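Local coordinates for protein 4-alpha-glucanotransferase (Streptococcus agalactiae, PDB 6M6T) that belongs to the amylomaltase (disproportionating enzyme) family, is built on a TIM-type beta/alpha barrel and holds bound glycans in its pockets, at residues Ile219-Asp224 against Ile280-Ser285; Leu47-Thr52 against Val287-Tyr292; Tyr266-Asp269 against Asp275-Trp278; Val226-Met231 against Phe235-Asp240; Asp132-Gln135 against Val140-Phe143. All blocks are in the same frame, centred on the assembly; numbering follows the deposited sequence.

Contact 1: Ile219-Asp224 against Ile280-Ser285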
# COMPACT_ATOMS: atom_id res chain seq x y z
N ILE A 219 5.59 3.45 6.07
CA ILE A 219 6.41 4.21 7.02
C ILE A 219 7.74 4.60 6.39
O ILE A 219 8.18 5.75 6.51
CB ILE A 219 6.63 3.41 8.32
CG1 ILE A 219 7.63 4.16 9.21
CG2 ILE A 219 7.13 2.00 8.02
CD1 ILE A 219 7.81 3.60 10.63
N TYR A 220 8.38 3.66 5.71
CA TYR A 220 9.70 3.86 5.14
C TYR A 220 9.64 3.84 3.62
O TYR A 220 8.77 3.22 3.01
CB TYR A 220 10.68 2.78 5.62
CG TYR A 220 10.98 2.73 7.11
CD1 TYR A 220 11.45 3.85 7.80
CD2 TYR A 220 10.83 1.54 7.82
CE1 TYR A 220 11.75 3.79 9.17
CE2 TYR A 220 11.13 1.47 9.19
CZ TYR A 220 11.59 2.60 9.86
OH TYR A 220 11.85 2.52 11.21
N VAL A 221 10.62 4.50 3.02
CA VAL A 221 10.89 4.38 1.60
C VAL A 221 12.08 3.45 1.43
O VAL A 221 12.70 3.02 2.40
CB VAL A 221 11.15 5.76 0.98
CG1 VAL A 221 9.95 6.65 1.20
CG2 VAL A 221 12.35 6.38 1.63
N SER A 222 12.39 3.08 0.19
CA SER A 222 13.55 2.24 -0.07
C SER A 222 14.83 3.08 -0.10
O SER A 222 14.80 4.30 -0.31
CB SER A 222 13.41 1.50 -1.39
OG SER A 222 14.64 0.89 -1.76
N ALA A 223 15.98 2.42 0.10
CA ALA A 223 17.24 3.16 -0.01
C ALA A 223 17.51 3.61 -1.43
O ALA A 223 18.38 4.47 -1.63
CB ALA A 223 18.42 2.32 0.50
N ASP A 224 16.79 3.07 -2.40
CA ASP A 224 16.93 3.41 -3.82
C ASP A 224 15.78 4.34 -4.18
O ASP A 224 14.78 3.94 -4.77
CB ASP A 224 16.90 2.13 -4.65
CG ASP A 224 17.45 2.32 -6.03
OD1 ASP A 224 18.16 3.32 -6.26
OD2 ASP A 224 17.17 1.46 -6.90
N ILE A 280 4.90 16.39 7.56
CA ILE A 280 3.69 17.17 7.32
C ILE A 280 3.32 17.11 5.85
O ILE A 280 2.15 16.98 5.49
CB ILE A 280 3.86 18.62 7.81
CG1 ILE A 280 4.18 18.64 9.30
CG2 ILE A 280 2.62 19.45 7.48
CD1 ILE A 280 3.04 18.23 10.17
N TYR A 281 4.33 17.15 4.98
CA TYR A 281 4.08 17.09 3.55
C TYR A 281 3.58 15.70 3.12
O TYR A 281 2.64 15.58 2.32
CB TYR A 281 5.36 17.49 2.82
CG TYR A 281 5.59 16.93 1.45
CD1 TYR A 281 5.01 17.53 0.33
CD2 TYR A 281 6.42 15.84 1.26
CE1 TYR A 281 5.24 17.02 -0.94
CE2 TYR A 281 6.65 15.33 0.01
CZ TYR A 281 6.07 15.92 -1.09
OH TYR A 281 6.31 15.40 -2.35
N ARG A 282 4.17 14.65 3.68
CA ARG A 282 3.69 13.30 3.39
C ARG A 282 2.22 13.14 3.77
O ARG A 282 1.39 12.74 2.94
CB ARG A 282 4.54 12.27 4.13
CG ARG A 282 5.90 11.97 3.50
CD ARG A 282 6.40 10.58 3.88
NE ARG A 282 5.63 9.53 3.22
CZ ARG A 282 5.88 8.23 3.36
NH1 ARG A 282 6.89 7.83 4.13
NH2 ARG A 282 5.14 7.34 2.72
N ILE A 283 1.88 13.49 5.02
CA ILE A 283 0.52 13.36 5.54
C ILE A 283 -0.45 14.23 4.75
O ILE A 283 -1.59 13.84 4.49
CB ILE A 283 0.48 13.72 7.04
CG1 ILE A 283 1.29 12.72 7.87
CG2 ILE A 283 -0.92 13.75 7.54
CD1 ILE A 283 0.61 11.39 8.08
N GLN A 284 -0.01 15.44 4.37
CA GLN A 284 -0.88 16.35 3.63
C GLN A 284 -1.22 15.77 2.26
O GLN A 284 -2.40 15.73 1.85
CB GLN A 284 -0.20 17.72 3.50
CG GLN A 284 -1.14 18.86 3.12
CD GLN A 284 -0.53 20.24 3.32
OE1 GLN A 284 0.24 20.73 2.48
NE2 GLN A 284 -0.89 20.88 4.43
N SER A 285 -0.21 15.27 1.55
CA SER A 285 -0.50 14.69 0.25
C SER A 285 -1.21 13.35 0.38
O SER A 285 -1.82 12.90 -0.59
CB SER A 285 0.78 14.57 -0.56
OG SER A 285 1.32 13.26 -0.46
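Arg282 meets Ile219 through one terminal nitrogen, a worked example of a long cationic side chain spanning a wide gap between a helix and a loop. NH1 of Arg282 stops 3.4 Å from O of Ile219, which lies beside the guanidinium, near its plane. The methyl CG1 of Val221 approaches NH1 of Arg282 more loosely, at 4.4 Å and obliquely. The nearest CA atoms, those of Ile219 and Arg282, are 10.2 Å apart; the arginine chain bridges most of this distance, and a bend at chi3 (71°) brings NH1 to the loop. A hydrogen bond from its NH2 to Pro218 O holds the group from the residue just before the loop, and Ile219 O itself accepts a hydrogen bond from Tyr266 OH. In the next shell, CG1 of Ile219 sits 4.0 Å above the Tyr220 ring, over its centre, and Ser222 OG accepts a hydrogen bond from the backbone N of Asp224 at 3.1 Å, nearly straight (176°), forming an ST turn. Asp224 is anchored further by a salt bridge to Lys150. The first bond of the Ile219 side chain leads away from the helix, and the side chain lies about 4 Å from the bound 1,5-anhydro-D-glucitol, forming part of a glycan pocket. In the barrel, the loop leaves the C-terminal end of strand 212-217, while helix 277-289 lays Arg282 and Ile283 on Met217 of that strand and packs Ile280 and Ile283 on Ile331 of helix 324-335.

Contact 2: Leu47-Thr52 against Val287-Tyr292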
# COMPACT_ATOMS: atom_id res chain seq x y z
N LEU A 47 -3.84 -1.01 -1.28
CA LEU A 47 -2.44 -0.97 -0.86
C LEU A 47 -1.87 0.39 -1.29
O LEU A 47 -2.60 1.28 -1.71
CB LEU A 47 -1.70 -2.18 -1.42
CG LEU A 47 -2.23 -3.54 -0.95
CD1 LEU A 47 -1.08 -4.53 -0.88
CD2 LEU A 47 -2.94 -3.50 0.39
N PRO A 48 -0.57 0.65 -1.08
CA PRO A 48 -0.04 1.93 -1.56
C PRO A 48 0.01 1.96 -3.07
O PRO A 48 0.20 0.94 -3.74
CB PRO A 48 1.36 1.99 -0.95
CG PRO A 48 1.35 1.05 0.16
CD PRO A 48 0.44 -0.05 -0.26
N LEU A 49 -0.16 3.15 -3.62
CA LEU A 49 -0.08 3.35 -5.05
C LEU A 49 1.32 3.74 -5.51
O LEU A 49 1.48 4.28 -6.61
CB LEU A 49 -1.11 4.41 -5.46
CG LEU A 49 -2.51 4.04 -4.98
CD1 LEU A 49 -3.52 5.01 -5.56
CD2 LEU A 49 -2.83 2.57 -5.34
N THR A 50 2.33 3.48 -4.70
CA THR A 50 3.65 3.94 -5.07
C THR A 50 4.31 2.97 -6.04
O THR A 50 3.80 1.88 -6.33
CB THR A 50 4.52 4.12 -3.83
OG1 THR A 50 4.41 2.96 -3.00
CG2 THR A 50 4.10 5.39 -3.04
N THR A 51 5.47 3.40 -6.54
CA THR A 51 6.24 2.64 -7.52
C THR A 51 6.91 1.44 -6.87
O THR A 51 7.17 1.42 -5.66
CB THR A 51 7.28 3.55 -8.16
OG1 THR A 51 8.18 4.02 -7.14
CG2 THR A 51 6.61 4.76 -8.83
N THR A 52 7.20 0.42 -7.67
CA THR A 52 7.73 -0.83 -7.15
C THR A 52 9.08 -1.16 -7.78
O THR A 52 9.41 -0.70 -8.88
CB THR A 52 6.77 -1.98 -7.41
OG1 THR A 52 6.82 -2.30 -8.81
CG2 THR A 52 5.37 -1.57 -7.05
N VAL A 287 -3.71 12.73 2.78
CA VAL A 287 -5.10 13.12 2.96
C VAL A 287 -5.68 13.79 1.71
O VAL A 287 -6.90 13.93 1.60
CB VAL A 287 -5.24 14.03 4.19
CG1 VAL A 287 -4.51 13.41 5.38
CG2 VAL A 287 -4.71 15.42 3.88
N LYS A 288 -4.85 14.24 0.77
CA LYS A 288 -5.45 14.58 -0.52
C LYS A 288 -5.55 13.37 -1.45
O LYS A 288 -6.50 13.27 -2.23
CB LYS A 288 -4.69 15.72 -1.22
CG LYS A 288 -5.47 16.24 -2.45
CD LYS A 288 -4.68 17.20 -3.37
CE LYS A 288 -5.37 17.35 -4.75
NZ LYS A 288 -5.71 18.77 -5.10
N MET A 289 -4.60 12.44 -1.37
CA MET A 289 -4.66 11.28 -2.24
C MET A 289 -5.83 10.38 -1.88
O MET A 289 -6.33 9.64 -2.73
CB MET A 289 -3.35 10.48 -2.17
CG MET A 289 -2.31 10.87 -3.23
SD MET A 289 -2.75 10.46 -4.95
CE MET A 289 -3.12 8.69 -4.86
N TYR A 290 -6.29 10.44 -0.64
CA TYR A 290 -7.25 9.47 -0.15
C TYR A 290 -8.35 10.17 0.62
O TYR A 290 -8.40 11.41 0.71
CB TYR A 290 -6.54 8.42 0.72
CG TYR A 290 -5.34 7.84 0.01
CD1 TYR A 290 -5.48 7.17 -1.21
CD2 TYR A 290 -4.06 7.99 0.52
CE1 TYR A 290 -4.38 6.63 -1.87
CE2 TYR A 290 -2.96 7.46 -0.14
CZ TYR A 290 -3.12 6.79 -1.32
OH TYR A 290 -2.02 6.26 -1.96
N ASP A 291 -9.27 9.37 1.15
CA ASP A 291 -10.28 9.84 2.09
C ASP A 291 -9.94 9.45 3.53
O ASP A 291 -10.27 10.19 4.47
CB ASP A 291 -11.66 9.27 1.72
CG ASP A 291 -12.03 9.48 0.23
OD1 ASP A 291 -12.23 10.65 -0.19
OD2 ASP A 291 -12.14 8.48 -0.51
N TYR A 292 -9.26 8.32 3.71
CA TYR A 292 -8.80 7.88 5.01
C TYR A 292 -7.39 7.32 4.82
O TYR A 292 -7.19 6.43 4.01
CB TYR A 292 -9.72 6.80 5.60
CG TYR A 292 -10.85 7.35 6.43
CD1 TYR A 292 -11.98 7.89 5.84
CD2 TYR A 292 -10.77 7.35 7.82
CE1 TYR A 292 -13.00 8.40 6.60
CE2 TYR A 292 -11.80 7.87 8.60
CZ TYR A 292 -12.91 8.39 7.98
OH TYR A 292 -13.93 8.91 8.75
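Leu49 reaches Met289 and Tyr290 in the layer between the strands and outer helices of a TIM-type barrel, where the loop following strand 43-45 meets the end of helix 277-289 just ahead of strand 292-295. Followed outward, the leucine shows how a single branched side chain can serve two partners. Its CB lies 4.1 Å from OH of Tyr290. One bond further, CG comes to 3.8 Å from that same OH, the nearest approach of this pair, as the two side chains run past each other in opposite directions. The branch CD1 then divides its contacts: it lies 3.8 Å from CE of Met289 and 4.1 Å from CE1 of Tyr290, coming to the ring at its edge, near the plane, and not over a face. Met289 can present its terminal methyl here because its chain folds at both chi2 (-68°) and chi3 (-54°). All three touching residues are buried, and what joins them is apolar packing, with no hydrogen bond from one segment to the other. Strand 212-217 lies between strands 43-45 and 292-295 in the sheet, and its Ile213 touches Tyr290. Helix 182-208 closes in with Phe195 and Trp199 on Leu49, and Tyr196 and Phe200 on Met289. The tyrosine ring also receives its own predecessor: CB of Met289 rests 3.6 Å above the ring plane, over its centre.

Contact 3: Tyr266-Asp269 against Asp275-Trp278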
# COMPACT_ATOMS: atom_id res chain seq x y z
N TYR A 266 15.58 6.49 9.77
CA TYR A 266 15.42 7.93 9.90
C TYR A 266 16.40 8.51 10.92
O TYR A 266 16.66 7.91 11.97
CB TYR A 266 13.97 8.27 10.29
CG TYR A 266 12.99 8.08 9.15
CD1 TYR A 266 13.14 8.78 7.96
CD2 TYR A 266 11.92 7.19 9.26
CE1 TYR A 266 12.26 8.61 6.91
CE2 TYR A 266 11.03 7.01 8.21
CZ TYR A 266 11.20 7.72 7.03
OH TYR A 266 10.34 7.55 5.97
N ASN A 267 16.95 9.69 10.61
CA ASN A 267 17.69 10.49 11.59
C ASN A 267 16.65 11.39 12.25
O ASN A 267 16.52 12.58 11.94
CB ASN A 267 18.82 11.28 10.93
CG ASN A 267 19.59 12.16 11.92
OD1 ASN A 267 19.93 11.72 13.02
ND2 ASN A 267 19.88 13.39 11.52
N TRP A 268 15.88 10.79 13.15
CA TRP A 268 14.71 11.46 13.70
C TRP A 268 15.07 12.78 14.37
O TRP A 268 14.19 13.64 14.54
CB TRP A 268 13.99 10.53 14.67
CG TRP A 268 13.12 9.46 14.02
CD1 TRP A 268 13.41 8.13 13.89
CD2 TRP A 268 11.83 9.65 13.42
NE1 TRP A 268 12.39 7.48 13.25
CE2 TRP A 268 11.40 8.38 12.95
CE3 TRP A 268 10.99 10.75 13.25
CZ2 TRP A 268 10.18 8.20 12.31
CZ3 TRP A 268 9.77 10.57 12.61
CH2 TRP A 268 9.38 9.30 12.15
N ASP A 269 16.35 12.98 14.73
CA ASP A 269 16.76 14.26 15.29
C ASP A 269 16.64 15.37 14.25
O ASP A 269 16.10 16.45 14.56
CB ASP A 269 18.19 14.17 15.84
CG ASP A 269 18.28 13.25 17.05
OD1 ASP A 269 17.60 13.52 18.06
OD2 ASP A 269 19.04 12.25 16.99
N ASP A 275 11.16 20.60 12.38
CA ASP A 275 9.73 20.74 12.65
C ASP A 275 8.90 19.71 11.88
O ASP A 275 7.74 19.94 11.59
CB ASP A 275 9.26 22.16 12.33
CG ASP A 275 8.02 22.53 13.08
OD1 ASP A 275 7.54 21.67 13.86
OD2 ASP A 275 7.52 23.67 12.91
N PHE A 276 9.51 18.57 11.55
CA PHE A 276 8.86 17.48 10.82
C PHE A 276 8.28 17.92 9.46
O PHE A 276 7.35 17.30 8.94
CB PHE A 276 7.78 16.84 11.69
CG PHE A 276 8.30 16.32 13.00
CD1 PHE A 276 8.84 15.06 13.09
CD2 PHE A 276 8.21 17.09 14.14
CE1 PHE A 276 9.30 14.56 14.28
CE2 PHE A 276 8.66 16.60 15.35
CZ PHE A 276 9.21 15.33 15.41
N ASP A 277 8.86 18.97 8.86
CA ASP A 277 8.47 19.48 7.55
C ASP A 277 8.07 18.36 6.59
O ASP A 277 6.95 18.33 6.07
CB ASP A 277 9.66 20.29 7.01
CG ASP A 277 9.34 21.11 5.73
OD1 ASP A 277 8.88 20.54 4.70
OD2 ASP A 277 9.61 22.34 5.77
N TRP A 278 8.98 17.41 6.39
CA TRP A 278 8.75 16.38 5.38
C TRP A 278 7.55 15.51 5.73
O TRP A 278 6.78 15.13 4.84
CB TRP A 278 10.01 15.53 5.24
CG TRP A 278 9.93 14.48 4.17
CD1 TRP A 278 9.79 14.68 2.81
CD2 TRP A 278 10.00 13.06 4.36
NE1 TRP A 278 9.77 13.46 2.16
CE2 TRP A 278 9.90 12.46 3.09
CE3 TRP A 278 10.13 12.24 5.49
CZ2 TRP A 278 9.93 11.07 2.92
CZ3 TRP A 278 10.17 10.86 5.31
CH2 TRP A 278 10.07 10.30 4.04
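Tyr266 and Trp278 are brought together by contrasting first torsions. The tyrosine swings CG beside its backbone nitrogen (chi1 -73°), whereas the tryptophan extends CG opposite its own nitrogen (chi1 -177°), and the two side chains cross at about a right angle. They meet rim to rim: the ring centroids are 5.8 Å apart, the planes are inclined at 55°, and neither ring covers the face of the other. Closest are Tyr266 OH, in the plane of the indole at its edge and 3.4 Å from Trp278 CH2, and Tyr266 CE1, 3.5 Å from Trp278 CZ3. The hydroxyl is not satisfied by this edge; it hydrogen-bonds to Ile219 O, which fixes the far end of the tyrosine. A looser apolar contact joins CE3 of Trp268 and CE1 of Phe276 at 4.3 Å, each at the edge of the other ring. CB of Tyr266 packs over one face of the Trp268 ring, displaced toward its rim, which links the two pairs. Trp279 adds a further ring, parallel to that of Trp268, and helix 324-335 backs Phe276 through Leu327 and Thr330. Between the partners, Asp275, with positive phi, is the C-prime residue of a Schellman motif ending helix 268-273, and Phe276 takes the N-cap position of helix 277-289. Aromatic rings thus pack across a short helix-to-helix connection built from a Schellman motif and an N-cap residue.

Contact 4: Val226-Met231 against Phe235-Asp240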
# COMPACT_ATOMS: atom_id res chain seq x y z
N VAL A 226 14.34 8.73 -4.68
CA VAL A 226 14.57 10.14 -4.95
C VAL A 226 14.72 10.93 -3.66
O VAL A 226 15.25 12.05 -3.67
CB VAL A 226 13.44 10.70 -5.83
CG1 VAL A 226 12.13 10.77 -5.07
CG2 VAL A 226 13.80 12.07 -6.36
N GLU A 227 14.28 10.37 -2.53
CA GLU A 227 14.38 11.09 -1.26
C GLU A 227 15.77 10.93 -0.64
O GLU A 227 16.35 11.89 -0.13
CB GLU A 227 13.29 10.62 -0.29
CG GLU A 227 11.96 11.36 -0.43
CD GLU A 227 11.05 10.76 -1.50
OE1 GLU A 227 11.19 9.55 -1.80
OE2 GLU A 227 10.18 11.50 -2.03
N VAL A 228 16.31 9.70 -0.68
CA VAL A 228 17.70 9.46 -0.29
C VAL A 228 18.65 10.25 -1.17
O VAL A 228 19.75 10.61 -0.74
CB VAL A 228 17.98 7.94 -0.37
CG1 VAL A 228 19.45 7.65 -0.16
CG2 VAL A 228 17.12 7.20 0.65
N TRP A 229 18.23 10.55 -2.40
CA TRP A 229 19.03 11.33 -3.33
C TRP A 229 18.96 12.84 -3.04
O TRP A 229 19.99 13.47 -2.77
CB TRP A 229 18.56 11.04 -4.75
CG TRP A 229 19.51 11.47 -5.79
CD1 TRP A 229 20.86 11.31 -5.77
CD2 TRP A 229 19.19 12.15 -7.01
NE1 TRP A 229 21.41 11.85 -6.90
CE2 TRP A 229 20.41 12.37 -7.68
CE3 TRP A 229 18.00 12.59 -7.59
CZ2 TRP A 229 20.47 13.01 -8.92
CZ3 TRP A 229 18.07 13.24 -8.81
CH2 TRP A 229 19.29 13.44 -9.47
N THR A 230 17.76 13.43 -3.09
CA THR A 230 17.63 14.88 -2.96
C THR A 230 17.63 15.37 -1.51
O THR A 230 17.89 16.56 -1.27
CB THR A 230 16.34 15.37 -3.61
OG1 THR A 230 15.25 15.04 -2.75
CG2 THR A 230 16.13 14.72 -4.95
N MET A 231 17.32 14.50 -0.55
CA MET A 231 17.18 14.91 0.85
C MET A 231 17.86 13.89 1.76
O MET A 231 17.22 13.27 2.61
CB MET A 231 15.71 15.06 1.21
CG MET A 231 14.97 16.20 0.52
SD MET A 231 13.22 16.19 1.02
CE MET A 231 12.57 14.86 -0.00
N PHE A 235 18.05 10.74 6.69
CA PHE A 235 18.44 9.36 6.93
C PHE A 235 19.79 9.28 7.63
O PHE A 235 20.53 10.26 7.72
CB PHE A 235 18.48 8.56 5.62
CG PHE A 235 17.21 8.63 4.82
CD1 PHE A 235 16.99 9.69 3.94
CD2 PHE A 235 16.25 7.64 4.94
CE1 PHE A 235 15.81 9.76 3.20
CE2 PHE A 235 15.08 7.71 4.20
CZ PHE A 235 14.85 8.77 3.33
N LYS A 236 20.08 8.10 8.17
CA LYS A 236 21.40 7.78 8.69
C LYS A 236 22.19 7.16 7.55
O LYS A 236 22.21 5.94 7.38
CB LYS A 236 21.29 6.83 9.88
CG LYS A 236 20.55 7.37 11.09
CD LYS A 236 20.45 6.31 12.20
CE LYS A 236 19.79 6.90 13.46
NZ LYS A 236 19.69 5.97 14.63
N LEU A 237 22.84 8.00 6.74
CA LEU A 237 23.65 7.52 5.63
C LEU A 237 25.04 8.14 5.69
O LEU A 237 25.30 9.08 6.46
CB LEU A 237 23.01 7.82 4.26
CG LEU A 237 21.51 7.53 4.04
CD1 LEU A 237 20.96 8.51 3.03
CD2 LEU A 237 21.20 6.09 3.63
N ASP A 238 25.93 7.60 4.86
CA ASP A 238 27.30 8.08 4.74
C ASP A 238 27.50 8.90 3.46
O ASP A 238 26.55 9.24 2.76
CB ASP A 238 28.27 6.90 4.82
CG ASP A 238 28.00 5.85 3.77
OD1 ASP A 238 27.46 6.20 2.70
OD2 ASP A 238 28.34 4.67 4.03
N ARG A 239 28.77 9.21 3.15
CA ARG A 239 29.09 10.12 2.06
C ARG A 239 28.71 9.54 0.70
O ARG A 239 28.33 10.31 -0.21
CB ARG A 239 30.57 10.47 2.08
CG ARG A 239 30.93 11.60 3.02
CD ARG A 239 32.40 11.56 3.45
NE ARG A 239 32.66 10.55 4.48
CZ ARG A 239 32.79 10.82 5.78
NH1 ARG A 239 32.69 12.07 6.22
NH2 ARG A 239 33.03 9.84 6.65
N ASP A 240 28.80 8.22 0.51
CA ASP A 240 28.32 7.62 -0.73
C ASP A 240 26.92 7.02 -0.58
O ASP A 240 26.58 6.03 -1.24
CB ASP A 240 29.33 6.59 -1.25
CG ASP A 240 30.16 7.14 -2.45
OD1 ASP A 240 29.81 8.23 -2.98
OD2 ASP A 240 31.16 6.49 -2.86
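Val228 places its two methyl groups against two different residues, Phe235 and Leu237, and its rotamer decides which goes where. With CG1 opposite the backbone nitrogen (chi1 173°), CG2 falls beside that nitrogen and comes to lie over the phenyl face of Phe235. This is a CH-pi contact: CG2 of Val228 is 3.9 Å from the ring centroid of Phe235 and 14° off the ring normal. The other branch, CG1, packs on CD1 of Leu237 at 3.6 Å. Phe235 and Leu237 share the same first-torsion choice, CG next to the backbone nitrogen; the first bond of each side chain heads toward 226-231, and each crosses the valine at about a right angle. Backbone oxygens also approach the ring: O of Met231, just past the helix, stands at the edge near the ring plane, 3.8 Å from CE1 of Phe235, while O of Glu227 comes obliquely. The helix is tied within itself, Val226 O accepting from both N and OG1 of Thr230 on opposite faces of its carbonyl plane, with the hydroxyl bond at 3.1 Å. Pro264 of strand 259-264 touches both Val228 and Phe235, carrying the packing on to the antiparallel sheet. The short helix and the returning loop are held without hydrogen bonds between them, mainly by apolar packing of methyls and one aromatic face, and the valine rotamer determines which methyl meets which partner.

Contact 5: Asp132-Gln135 against Val140-Phe143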
# COMPACT_ATOMS: atom_id res chain seq x y z
N ASP A 132 0.68 23.01 -15.75
CA ASP A 132 -0.38 23.21 -14.77
C ASP A 132 -0.48 22.04 -13.80
O ASP A 132 -0.95 22.20 -12.67
CB ASP A 132 -1.72 23.42 -15.48
CG ASP A 132 -2.25 24.84 -15.34
OD1 ASP A 132 -1.71 25.61 -14.51
OD2 ASP A 132 -3.22 25.17 -16.06
N PHE A 133 -0.08 20.84 -14.24
CA PHE A 133 0.01 19.69 -13.34
C PHE A 133 1.23 19.78 -12.41
O PHE A 133 1.11 19.59 -11.19
CB PHE A 133 0.05 18.40 -14.16
CG PHE A 133 0.39 17.17 -13.36
CD1 PHE A 133 -0.51 16.68 -12.43
CD2 PHE A 133 1.60 16.52 -13.54
CE1 PHE A 133 -0.21 15.55 -11.69
CE2 PHE A 133 1.91 15.39 -12.81
CZ PHE A 133 1.01 14.90 -11.88
N LEU A 134 2.41 20.07 -12.97
CA LEU A 134 3.62 20.11 -12.15
C LEU A 134 3.55 21.19 -11.08
O LEU A 134 4.32 21.15 -10.10
CB LEU A 134 4.87 20.34 -13.01
CG LEU A 134 5.11 19.31 -14.10
CD1 LEU A 134 6.15 19.82 -15.06
CD2 LEU A 134 5.51 17.99 -13.50
N GLN A 135 2.66 22.17 -11.24
CA GLN A 135 2.56 23.22 -10.24
C GLN A 135 1.82 22.74 -9.00
O GLN A 135 2.09 23.23 -7.90
CB GLN A 135 1.87 24.46 -10.85
CG GLN A 135 1.98 25.67 -9.93
CD GLN A 135 1.98 27.01 -10.65
OE1 GLN A 135 1.60 27.09 -11.83
NE2 GLN A 135 2.40 28.06 -9.94
N VAL A 140 7.41 16.31 -8.95
CA VAL A 140 7.40 15.35 -10.05
C VAL A 140 8.75 15.33 -10.75
O VAL A 140 9.37 14.28 -10.88
CB VAL A 140 6.27 15.64 -11.04
CG1 VAL A 140 6.32 14.65 -12.18
CG2 VAL A 140 4.93 15.53 -10.37
N THR A 141 9.24 16.51 -11.17
CA THR A 141 10.37 16.56 -12.10
C THR A 141 11.62 15.91 -11.53
O THR A 141 12.37 15.26 -12.26
CB THR A 141 10.65 18.02 -12.51
OG1 THR A 141 11.12 18.76 -11.38
CG2 THR A 141 9.39 18.67 -13.05
N ASP A 142 11.88 16.06 -10.23
CA ASP A 142 13.13 15.48 -9.75
C ASP A 142 13.01 13.98 -9.52
O ASP A 142 14.01 13.26 -9.65
CB ASP A 142 13.65 16.21 -8.50
CG ASP A 142 14.89 17.10 -8.83
OD1 ASP A 142 15.70 16.73 -9.72
OD2 ASP A 142 15.06 18.18 -8.20
N PHE A 143 11.80 13.49 -9.27
CA PHE A 143 11.59 12.05 -9.36
C PHE A 143 11.78 11.57 -10.80
O PHE A 143 12.30 10.47 -11.03
CB PHE A 143 10.19 11.68 -8.85
CG PHE A 143 9.69 10.39 -9.42
CD1 PHE A 143 10.07 9.18 -8.86
CD2 PHE A 143 8.86 10.38 -10.55
CE1 PHE A 143 9.62 7.98 -9.39
CE2 PHE A 143 8.43 9.18 -11.10
CZ PHE A 143 8.80 7.98 -10.52
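Leu134 lies across Val140 at about a right angle, and its CD2 methyl is the point of contact. CD2 of Leu134 comes 3.5 Å from CB of Val140 and 3.7 Å from CG1 of the same residue, so it settles against the branch point of the valine and not merely against one methyl. Phe133 also crosses Val140 nearly perpendicularly: CE2 of its ring meets CG2 of Val140 at 3.9 Å, obliquely to the ring plane. The valine torsion sets CG1 opposite the backbone nitrogen (chi1 179°) and CG2 beside it, which directs CG1 to Leu134 and CG2 to Phe133, with CD2 of Leu134 also near CG2. The residues belong to two consecutive helices, 126-134 and 140-152, joined by a short connection; residues late in the first meet the first turn of the second, with CA of Leu134 only 6.4 Å from CA of Val140. On the side nearer the surface, Thr141 is set askew to Leu134. Its OG1 sits between the backbone N and the carbonyl carbon (chi1 67°), which puts CG2 beside the N and facing the leucine, 4.0 Å from both CD1 and CD2 of Leu134. No hydrogen bond spans the pair of segments. Helix 182-208 lies against both helices, where Glu189 touches Leu134, Val140 and Thr141, and the ring of Tyr193 meets that of Phe133 edge-to-face.

Contact 1 borders one of the glycan pockets through Ile219, and a probable hydrogen bond of 2.9 Å from Tyr266 OH to Ile219 O ties it to contact 3. Contact 4 touches contacts 1, 3 and 5: Phe235 CZ lies 3.9 Å from Val221 CG2, Met231 CE 3.8 Å from Trp278 NE1, and Val226 CG2 3.5 Å from Asp142 O. Helix 277-289 serves contacts 3, 1 and 2 in that order, the centres of contacts 2 and 3 being 21 Å apart. Contact 5 has no touch with contact 1 but meets contact 2, Thr51 CG2 lying 4.2 Å from Phe143 CZ. The Tyr290 side chain of contact 2 is about 14 Å from the bound 1,5-anhydro-D-glucitol.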